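Local atomic coordinates of aminopentol aminotransferase (PDB entry 6HBS), a protein that catalyses the pyridoxal phosphate-dependent deamination of aminopentol (hydrolysed fumonisin B1) to its 2-keto form, with pyruvate as the preferred amino acceptor. Residues Ser92-Asn97 and Pro294-Ile299; Ala101-Val106 and Ala268-Asn273; Ala234-Ala239 and Ser254-Cys259. All blocks are in the same frame, centred on the assembly; numbering follows the deposited sequence.

Contact 1: residues Ser92-Asn97 and Pro294-Ile299; sequences SEIMVN and PMAAAI
Ile94 and Met95, in the first turn of helix 94-105, meet Met295, Ala296 and Ile299 on one flank of helix 292-307; the side-chain contacts are apolar, and two methyls also rest on backbone N and O atoms. Ile94 works with its longer branch: CD1 drops onto the backbone of the partner helix, 3.6 Å from Ala296 N, and lies beside the Ala296 methyl as well. Its CG1 sits between the backbone N and the carbonyl carbon (chi1 70°), a setting that carries the branch out across the gap. From the other side Ile299 answers in kind. Its CD1 comes to 3.6 Å from Ile94 O and also rests near Asn97 CB, at 3.9 Å, so that one methyl touches both Ile94 and Asn97, about one helical turn apart. The two methionines supply the third element. The thioether of Met295, on an extended chain, reaches over to the base of Met95, where its SD stands 3.7 Å from Met95 CB and about as far from CA. The Met95 CB bond points away from helix 292-307, yet CB and CG still touch that thioether, and the two side chains cross obliquely.

Behind these groups lies the start of helix 94-105. Ser92 OG accepts from Ile94 N at 3.0 Å in an almost straight bond (176°), a capping interaction that satisfies an amide at the helix start and fixes the backbone from which Ile94 projects. Leu98 continues the apolar row against Met295, Ala298 and Ile299. The helix start also borders the second subunit, where Glu93 forms a salt bridge with Arg6 of that subunit. Cohesion between the helices therefore comes from methyl and thioether surfaces in van der Waals contact, while the Ile94 amide is capped within its own segment.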
loop_
_atom_site.group_PDB
_atom_site.type_symbol
_atom_site.label_atom_id
_atom_site.label_comp_id
_atom_site.label_asym_id
_atom_site.label_seq_id
_atom_site.Cartn_x
_atom_site.Cartn_y
_atom_site.Cartn_z
ATOM N N SER A 92 -9.541 -12.559 7.493
ATOM C CA SER A 92 -10.921 -12.948 7.775
ATOM C C SER A 92 -11.419 -13.935 6.723
ATOM O O SER A 92 -11.008 -13.889 5.538
ATOM C CB SER A 92 -11.826 -11.767 7.838
ATOM O OG SER A 92 -13.184 -12.189 7.915
ATOM N N GLU A 93 -12.312 -14.835 7.154
ATOM C CA GLU A 93 -13.133 -15.628 6.258
ATOM C C GLU A 93 -13.745 -14.778 5.125
ATOM O O GLU A 93 -13.995 -15.318 4.064
ATOM C CB GLU A 93 -14.261 -16.323 7.037
ATOM C CG GLU A 93 -15.210 -15.364 7.739
ATOM C CD GLU A 93 -16.237 -16.036 8.644
ATOM O OE1 GLU A 93 -16.142 -17.263 8.853
ATOM O OE2 GLU A 93 -17.104 -15.335 9.132
ATOM N N ILE A 94 -14.043 -13.489 5.347
ATOM C CA ILE A 94 -14.738 -12.684 4.314
ATOM C C ILE A 94 -13.834 -12.428 3.092
ATOM O O ILE A 94 -14.356 -12.040 2.033
ATOM C CB ILE A 94 -15.356 -11.374 4.834
ATOM C CG1 ILE A 94 -14.315 -10.336 5.220
ATOM C CG2 ILE A 94 -16.337 -11.628 5.964
ATOM C CD1 ILE A 94 -14.885 -8.974 5.420
ATOM N N MET A 95 -12.517 -12.647 3.223
ATOM C CA MET A 95 -11.603 -12.650 2.065
ATOM C C MET A 95 -12.105 -13.613 0.980
ATOM O O MET A 95 -12.052 -13.288 -0.218
ATOM C CB MET A 95 -10.166 -13.014 2.442
ATOM C CG MET A 95 -9.181 -12.838 1.285
ATOM S SD MET A 95 -7.501 -13.271 1.765
ATOM C CE MET A 95 -6.631 -12.931 0.232
ATOM N N VAL A 96 -12.618 -14.770 1.400
ATOM C CA VAL A 96 -13.138 -15.766 0.482
ATOM C C VAL A 96 -14.387 -15.217 -0.217
ATOM O O VAL A 96 -14.516 -15.358 -1.447
ATOM C CB VAL A 96 -13.400 -17.129 1.162
ATOM C CG1 VAL A 96 -13.954 -18.143 0.165
ATOM C CG2 VAL A 96 -12.141 -17.663 1.817
ATOM N N ASN A 97 -15.287 -14.592 0.542
ATOM C CA ASN A 97 -16.512 -14.002 0.007
ATOM C C ASN A 97 -16.175 -12.891 -0.999
ATOM O O ASN A 97 -16.817 -12.790 -2.035
ATOM C CB ASN A 97 -17.417 -13.469 1.111
ATOM C CG ASN A 97 -17.874 -14.595 2.013
ATOM O OD1 ASN A 97 -17.086 -15.175 2.733
ATOM N ND2 ASN A 97 -19.123 -14.967 1.909
ATOM N N PRO A 294 -11.372 -3.158 5.004
ATOM C CA PRO A 294 -11.439 -2.748 3.600
ATOM C C PRO A 294 -12.121 -3.811 2.736
ATOM O O PRO A 294 -12.805 -3.456 1.796
ATOM C CB PRO A 294 -9.978 -2.485 3.222
ATOM C CG PRO A 294 -9.343 -2.140 4.549
ATOM C CD PRO A 294 -10.006 -3.079 5.537
ATOM N N MET A 295 -11.977 -5.100 3.091
ATOM C CA MET A 295 -12.614 -6.145 2.353
ATOM C C MET A 295 -14.140 -6.119 2.548
ATOM O O MET A 295 -14.906 -6.392 1.581
ATOM C CB MET A 295 -12.053 -7.512 2.728
ATOM C CG MET A 295 -10.607 -7.680 2.290
ATOM S SD MET A 295 -10.086 -9.363 2.552
ATOM C CE MET A 295 -8.329 -9.132 2.332
ATOM N N ALA A 296 -14.590 -5.827 3.767
ATOM C CA ALA A 296 -16.027 -5.703 4.062
ATOM C C ALA A 296 -16.632 -4.532 3.274
ATOM O O ALA A 296 -17.751 -4.633 2.699
ATOM C CB ALA A 296 -16.236 -5.546 5.564
ATOM N N ALA A 297 -15.924 -3.404 3.272
ATOM C CA ALA A 297 -16.346 -2.259 2.448
ATOM C C ALA A 297 -16.420 -2.628 0.954
ATOM O O ALA A 297 -17.350 -2.211 0.252
ATOM C CB ALA A 297 -15.436 -1.099 2.679
ATOM N N ALA A 298 -15.469 -3.434 0.469
ATOM C CA ALA A 298 -15.423 -3.781 -0.934
ATOM C C ALA A 298 -16.609 -4.691 -1.258
ATOM O O ALA A 298 -17.229 -4.550 -2.311
ATOM C CB ALA A 298 -14.097 -4.443 -1.277
ATOM N N ILE A 299 -16.918 -5.644 -0.362
ATOM C CA ILE A 299 -18.041 -6.542 -0.608
ATOM C C ILE A 299 -19.314 -5.703 -0.780
ATOM O O ILE A 299 -20.134 -5.995 -1.638
ATOM C CB ILE A 299 -18.163 -7.608 0.497
ATOM C CG1 ILE A 299 -17.041 -8.643 0.365
ATOM C CG2 ILE A 299 -19.519 -8.274 0.510
ATOM C CD1 ILE A 299 -16.949 -9.586 1.562
#

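Contact 2: residues Ala101-Val106 and Ala268-Asn273; sequences AFVGMV and ALLGSN. With MG (magnesium ion), chain D.
Phe102 leads the way from the last turns of helix 94-105 to strand 267-271; the axes of the short segments 101-105 and 268-271 pass 9.5 Å apart at 49°. Its ring receives Leu270 CD2 over one face, 4.0 Å from the ring centroid and 9° off the normal, a well-centred CH-pi contact. The Ala268 methyl approaches the same ring obliquely, at 4.1 Å from Phe102 CE2. Phe260 and Trp256 also meet this ring edge-to-face.

Val103 comes next, setting CG2 4.1 Å from Leu270 CD1, the second branch of that leucine. The carbonyl of Val103 serves a different partner, binding the magnesium ion through O at 2.2 Å. Gly104 contributes its O as acceptor for a hydrogen bond from a water that is itself a magnesium ligand. Val106, the first residue to leave helical geometry, places CG2 at the edge of the Phe102 ring, in its plane, and 4.4 Å from Leu270 CG, while its O also ligates the metal. Ala109 O, that water and a second one join these carbonyls around magnesium.

One short segment thus divides its chemistry: side chains bury apolar surface against the central sheet, whereas backbone oxygens gather at the helix C-terminus, where the helix dipole would probably favour a cation.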
loop_
_atom_site.group_PDB
_atom_site.type_symbol
_atom_site.label_atom_id
_atom_site.label_comp_id
_atom_site.label_asym_id
_atom_site.label_seq_id
_atom_site.Cartn_x
_atom_site.Cartn_y
_atom_site.Cartn_z
ATOM N N ALA A 101 -16.986 -12.812 -4.976
ATOM C CA ALA A 101 -17.809 -11.740 -5.558
ATOM C C ALA A 101 -17.066 -11.108 -6.744
ATOM O O ALA A 101 -17.654 -10.876 -7.822
ATOM C CB ALA A 101 -18.184 -10.721 -4.525
ATOM N N PHE A 102 -15.784 -10.813 -6.556
ATOM C CA PHE A 102 -15.047 -10.056 -7.564
ATOM C C PHE A 102 -14.833 -10.945 -8.798
ATOM O O PHE A 102 -15.049 -10.507 -9.905
ATOM C CB PHE A 102 -13.760 -9.485 -6.966
ATOM C CG PHE A 102 -13.293 -8.163 -7.524
ATOM C CD1 PHE A 102 -13.420 -7.854 -8.879
ATOM C CD2 PHE A 102 -12.662 -7.247 -6.702
ATOM C CE1 PHE A 102 -12.982 -6.635 -9.375
ATOM C CE2 PHE A 102 -12.196 -6.038 -7.207
ATOM C CZ PHE A 102 -12.346 -5.741 -8.544
ATOM N N VAL A 103 -14.451 -12.202 -8.587
ATOM C CA VAL A 103 -14.244 -13.137 -9.667
ATOM C C VAL A 103 -15.565 -13.385 -10.418
ATOM O O VAL A 103 -15.562 -13.506 -11.673
ATOM C CB VAL A 103 -13.668 -14.470 -9.165
ATOM C CG1 VAL A 103 -13.809 -15.572 -10.198
ATOM C CG2 VAL A 103 -12.222 -14.325 -8.734
ATOM N N GLY A 104 -16.683 -13.451 -9.684
ATOM C CA GLY A 104 -17.966 -13.629 -10.316
ATOM C C GLY A 104 -18.332 -12.464 -11.242
ATOM O O GLY A 104 -19.031 -12.670 -12.200
ATOM N N MET A 105 -17.893 -11.237 -10.934
ATOM C CA MET A 105 -18.307 -10.040 -11.675
ATOM C C MET A 105 -17.458 -9.832 -12.936
ATOM O O MET A 105 -17.904 -9.171 -13.836
ATOM C CB MET A 105 -18.196 -8.786 -10.797
ATOM C CG MET A 105 -19.299 -8.707 -9.740
ATOM S SD MET A 105 -18.990 -7.469 -8.455
ATOM C CE MET A 105 -19.324 -5.954 -9.357
ATOM N N VAL A 106 -16.225 -10.353 -12.956
ATOM C CA VAL A 106 -15.229 -10.084 -14.004
ATOM C C VAL A 106 -15.132 -11.327 -14.898
ATOM O O VAL A 106 -14.589 -12.369 -14.503
ATOM C CB VAL A 106 -13.877 -9.662 -13.383
ATOM C CG1 VAL A 106 -12.779 -9.384 -14.414
ATOM C CG2 VAL A 106 -14.056 -8.467 -12.480
ATOM N N ALA A 268 -6.560 -4.781 -6.298
ATOM C CA ALA A 268 -6.713 -6.165 -6.673
ATOM C C ALA A 268 -6.048 -6.442 -8.012
ATOM O O ALA A 268 -6.080 -5.596 -8.915
ATOM C CB ALA A 268 -8.166 -6.548 -6.777
ATOM N N LEU A 269 -5.547 -7.671 -8.122
ATOM C CA LEU A 269 -5.203 -8.322 -9.389
ATOM C C LEU A 269 -6.200 -9.451 -9.679
ATOM O O LEU A 269 -6.315 -10.392 -8.897
ATOM C CB LEU A 269 -3.772 -8.847 -9.305
ATOM C CG LEU A 269 -3.257 -9.482 -10.608
ATOM C CD1 LEU A 269 -3.302 -8.464 -11.726
ATOM C CD2 LEU A 269 -1.837 -10.009 -10.446
ATOM N N LEU A 270 -6.909 -9.366 -10.807
ATOM C CA LEU A 270 -7.869 -10.397 -11.288
ATOM C C LEU A 270 -7.226 -11.141 -12.458
ATOM O O LEU A 270 -6.602 -10.506 -13.303
ATOM C CB LEU A 270 -9.177 -9.730 -11.712
ATOM C CG LEU A 270 -10.212 -9.427 -10.618
ATOM C CD1 LEU A 270 -10.979 -10.668 -10.203
ATOM C CD2 LEU A 270 -9.552 -8.802 -9.406
ATOM N N GLY A 271 -7.317 -12.474 -12.471
ATOM C CA GLY A 271 -6.546 -13.224 -13.449
ATOM C C GLY A 271 -7.281 -14.455 -13.910
ATOM O O GLY A 271 -8.096 -14.978 -13.166
ATOM N N SER A 272 -7.026 -14.860 -15.159
ATOM C CA SER A 272 -7.585 -16.070 -15.705
ATOM C C SER A 272 -6.755 -17.273 -15.233
ATOM O O SER A 272 -5.610 -17.139 -14.790
ATOM C CB SER A 272 -7.665 -15.997 -17.213
ATOM O OG SER A 272 -6.388 -16.190 -17.759
ATOM N N ASN A 273 -7.351 -18.458 -15.333
ATOM C CA ASN A 273 -6.714 -19.722 -14.957
ATOM C C ASN A 273 -5.379 -19.918 -15.679
ATOM O O ASN A 273 -4.491 -20.521 -15.146
ATOM C CB ASN A 273 -7.682 -20.889 -15.162
ATOM C CG ASN A 273 -8.620 -21.030 -13.983
ATOM O OD1 ASN A 273 -8.242 -20.699 -12.858
ATOM N ND2 ASN A 273 -9.843 -21.472 -14.221
HETATM MG MG MG D . -15.182 -14.496 -13.627
HETATM O O HOH W 1 -17.425 -13.885 -14.244
HETATM O O HOH W 2 -15.913 -16.689 -12.850
#

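Contact 3: residues Ala234-Ala239 and Ser254-Cys259; sequences AGFRVA and SCWGKC. With PLP (pyridoxal-5'-phosphate), chain C.
Phe236 and Trp256 set the pattern here, their side chains crossing at about a right angle while the ring planes are inclined by only 37°. The indole reaches over one face of the phenyl ring with its six-membered part: Trp256 CZ3 lies 3.4 Å above the Phe236 plane, displaced toward the rim, and 3.5 Å from Phe236 CE2. Gly235, just before Phe236, brings its CA to 3.6 Å from the same Trp256 CZ3, an oblique approach. The indole is tethered by Trp256 NE1, which donates to Ser254 OG at 2.9 Å.

Cys259 closes the group from another direction. With chi1 at 78°, its SG is turned toward the loop, 3.5 Å from Gly235 O and 4.1 Å from Arg237 NH1. The guanidinium finds its main polar partners elsewhere, at Leu380 O and Gly63 O.

In sequence Lys258 directly precedes Cys259; its CB bond points toward the loop, but the chain bends at chi4 and its end leads away to the cofactor, NZ being bonded covalently to C4A of pyridoxal phosphate. This is the internal aldimine site of a class-III aminotransferase, carried on the segment that follows a strand of the large central sheet.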
loop_
_atom_site.group_PDB
_atom_site.type_symbol
_atom_site.label_atom_id
_atom_site.label_comp_id
_atom_site.label_asym_id
_atom_site.label_seq_id
_atom_site.Cartn_x
_atom_site.Cartn_y
_atom_site.Cartn_z
ATOM N N ALA A 234 -10.193 3.638 -14.283
ATOM C CA ALA A 234 -11.510 3.647 -14.979
ATOM C C ALA A 234 -12.472 2.567 -14.450
ATOM O O ALA A 234 -13.658 2.603 -14.761
ATOM C CB ALA A 234 -11.280 3.474 -16.463
ATOM N N GLY A 235 -11.959 1.591 -13.683
ATOM C CA GLY A 235 -12.756 0.473 -13.276
ATOM C C GLY A 235 -14.028 0.943 -12.557
ATOM O O GLY A 235 -13.986 1.838 -11.718
ATOM N N PHE A 236 -15.160 0.401 -13.011
ATOM C CA PHE A 236 -16.503 0.594 -12.493
ATOM C C PHE A 236 -17.089 1.969 -12.820
ATOM O O PHE A 236 -18.227 2.239 -12.415
ATOM C CB PHE A 236 -16.582 0.329 -10.987
ATOM C CG PHE A 236 -16.256 -1.098 -10.679
ATOM C CD1 PHE A 236 -16.975 -2.110 -11.271
ATOM C CD2 PHE A 236 -15.251 -1.427 -9.781
ATOM C CE1 PHE A 236 -16.692 -3.429 -10.977
ATOM C CE2 PHE A 236 -14.991 -2.753 -9.480
ATOM C CZ PHE A 236 -15.703 -3.743 -10.075
ATOM N N ARG A 237 -16.383 2.800 -13.585
ATOM C CA ARG A 237 -17.015 3.994 -14.149
ATOM C C ARG A 237 -17.240 3.820 -15.674
ATOM O O ARG A 237 -17.907 4.640 -16.298
ATOM C CB ARG A 237 -16.219 5.253 -13.800
ATOM C CG ARG A 237 -16.498 5.833 -12.422
ATOM C CD ARG A 237 -15.790 7.162 -12.272
ATOM N NE ARG A 237 -15.981 7.749 -10.972
ATOM C CZ ARG A 237 -15.204 7.505 -9.914
ATOM N NH1 ARG A 237 -14.250 6.586 -10.012
ATOM N NH2 ARG A 237 -15.389 8.178 -8.781
ATOM N N VAL A 238 -16.715 2.751 -16.270
ATOM C CA VAL A 238 -16.964 2.432 -17.683
ATOM C C VAL A 238 -18.040 1.337 -17.770
ATOM O O VAL A 238 -18.932 1.401 -18.600
ATOM C CB VAL A 238 -15.662 2.042 -18.415
ATOM C CG1 VAL A 238 -15.935 1.514 -19.819
ATOM C CG2 VAL A 238 -14.691 3.202 -18.463
ATOM N N ALA A 239 -17.955 0.330 -16.907
ATOM C CA ALA A 239 -18.821 -0.815 -16.937
ATOM C C ALA A 239 -18.797 -1.496 -15.562
ATOM O O ALA A 239 -17.996 -1.085 -14.704
ATOM C CB ALA A 239 -18.354 -1.760 -18.030
ATOM N N SER A 254 -6.332 -8.205 -15.087
ATOM C CA SER A 254 -6.778 -6.832 -14.944
ATOM C C SER A 254 -6.436 -6.369 -13.526
ATOM O O SER A 254 -6.543 -7.146 -12.565
ATOM C CB SER A 254 -8.256 -6.693 -15.250
ATOM O OG SER A 254 -9.032 -7.605 -14.486
ATOM N N CYS A 255 -6.050 -5.103 -13.426
ATOM C CA CYS A 255 -5.661 -4.449 -12.215
ATOM C C CYS A 255 -6.761 -3.463 -11.818
ATOM O O CYS A 255 -7.284 -2.690 -12.668
ATOM C CB CYS A 255 -4.361 -3.680 -12.404
ATOM S SG CYS A 255 -2.963 -4.699 -12.949
ATOM N N TRP A 256 -7.098 -3.477 -10.528
ATOM C CA TRP A 256 -8.212 -2.716 -9.980
ATOM C C TRP A 256 -7.761 -2.025 -8.696
ATOM O O TRP A 256 -6.852 -2.499 -7.999
ATOM C CB TRP A 256 -9.393 -3.624 -9.679
ATOM C CG TRP A 256 -9.926 -4.347 -10.865
ATOM C CD1 TRP A 256 -9.422 -5.477 -11.431
ATOM C CD2 TRP A 256 -11.120 -4.036 -11.580
ATOM N NE1 TRP A 256 -10.198 -5.863 -12.489
ATOM C CE2 TRP A 256 -11.250 -5.008 -12.599
ATOM C CE3 TRP A 256 -12.082 -3.023 -11.485
ATOM C CZ2 TRP A 256 -12.316 -5.004 -13.490
ATOM C CZ3 TRP A 256 -13.128 -3.018 -12.378
ATOM C CH2 TRP A 256 -13.228 -3.980 -13.378
ATOM N N GLY A 257 -8.391 -0.882 -8.414
ATOM C CA GLY A 257 -8.115 -0.151 -7.184
ATOM C C GLY A 257 -8.998 1.071 -7.118
ATOM O O GLY A 257 -10.101 1.081 -7.727
ATOM N N LYS A 258 -8.547 2.049 -6.342
ATOM C CA LYS A 258 -9.196 3.357 -6.085
ATOM C C LYS A 258 -10.586 3.202 -5.447
ATOM O O LYS A 258 -10.755 3.587 -4.305
ATOM C CB LYS A 258 -9.194 4.246 -7.343
ATOM C CG LYS A 258 -7.804 4.819 -7.641
ATOM C CD LYS A 258 -7.646 5.795 -8.807
ATOM C CE LYS A 258 -6.298 6.523 -8.802
ATOM N NZ LYS A 258 -5.174 5.783 -9.466
ATOM N N CYS A 259 -11.581 2.757 -6.209
ATOM C CA CYS A 259 -12.960 3.038 -5.854
ATOM C C CYS A 259 -13.774 1.785 -5.549
ATOM O O CYS A 259 -14.918 1.941 -5.158
ATOM C CB CYS A 259 -13.659 3.834 -6.953
ATOM S SG CYS A 259 -14.155 2.835 -8.373
HETATM N N1 PLP C . -2.721 2.669 -12.600
HETATM C C2 PLP C . -3.531 3.682 -12.978
HETATM C C2A PLP C . -4.184 3.704 -14.339
HETATM C C3 PLP C . -3.837 4.742 -12.021
HETATM O O3 PLP C . -4.652 5.762 -12.359
HETATM C C4 PLP C . -3.245 4.682 -10.665
HETATM C C4A PLP C . -3.592 5.768 -9.710
HETATM C C5 PLP C . -2.316 3.543 -10.398
HETATM C C6 PLP C . -2.132 2.583 -11.387
HETATM C C5A PLP C . -1.610 3.355 -9.056
HETATM O O4P PLP C . -2.557 3.281 -7.961
HETATM P P PLP C . -1.989 3.825 -6.555
HETATM O O1P PLP C . -1.807 5.271 -6.651
HETATM O O2P PLP C . -0.663 3.139 -6.391
HETATM O O3P PLP C . -3.099 3.394 -5.621
#

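The three contacts differ in depth. Contact 1 is partly buried and its centre lies about 22 Å from the chain's centre, whereas contacts 2 and 3 are buried, their centres about 19 and 8 Å from it. Contacts 1 and 2 share helix 94-105, using its start and its end; contacts 2 and 3 share the central sheet through neighbouring strands 267-271 and 253-256, joined by Ala268 O to Trp256 N. Their chemistry changes accordingly: aliphatic and thioether groups between helices in contact 1, a leucine methyl over a phenylalanine face beside a metal site in contact 2, and aromatic and sulfur packing behind the cofactor-bearing lysine in contact 3.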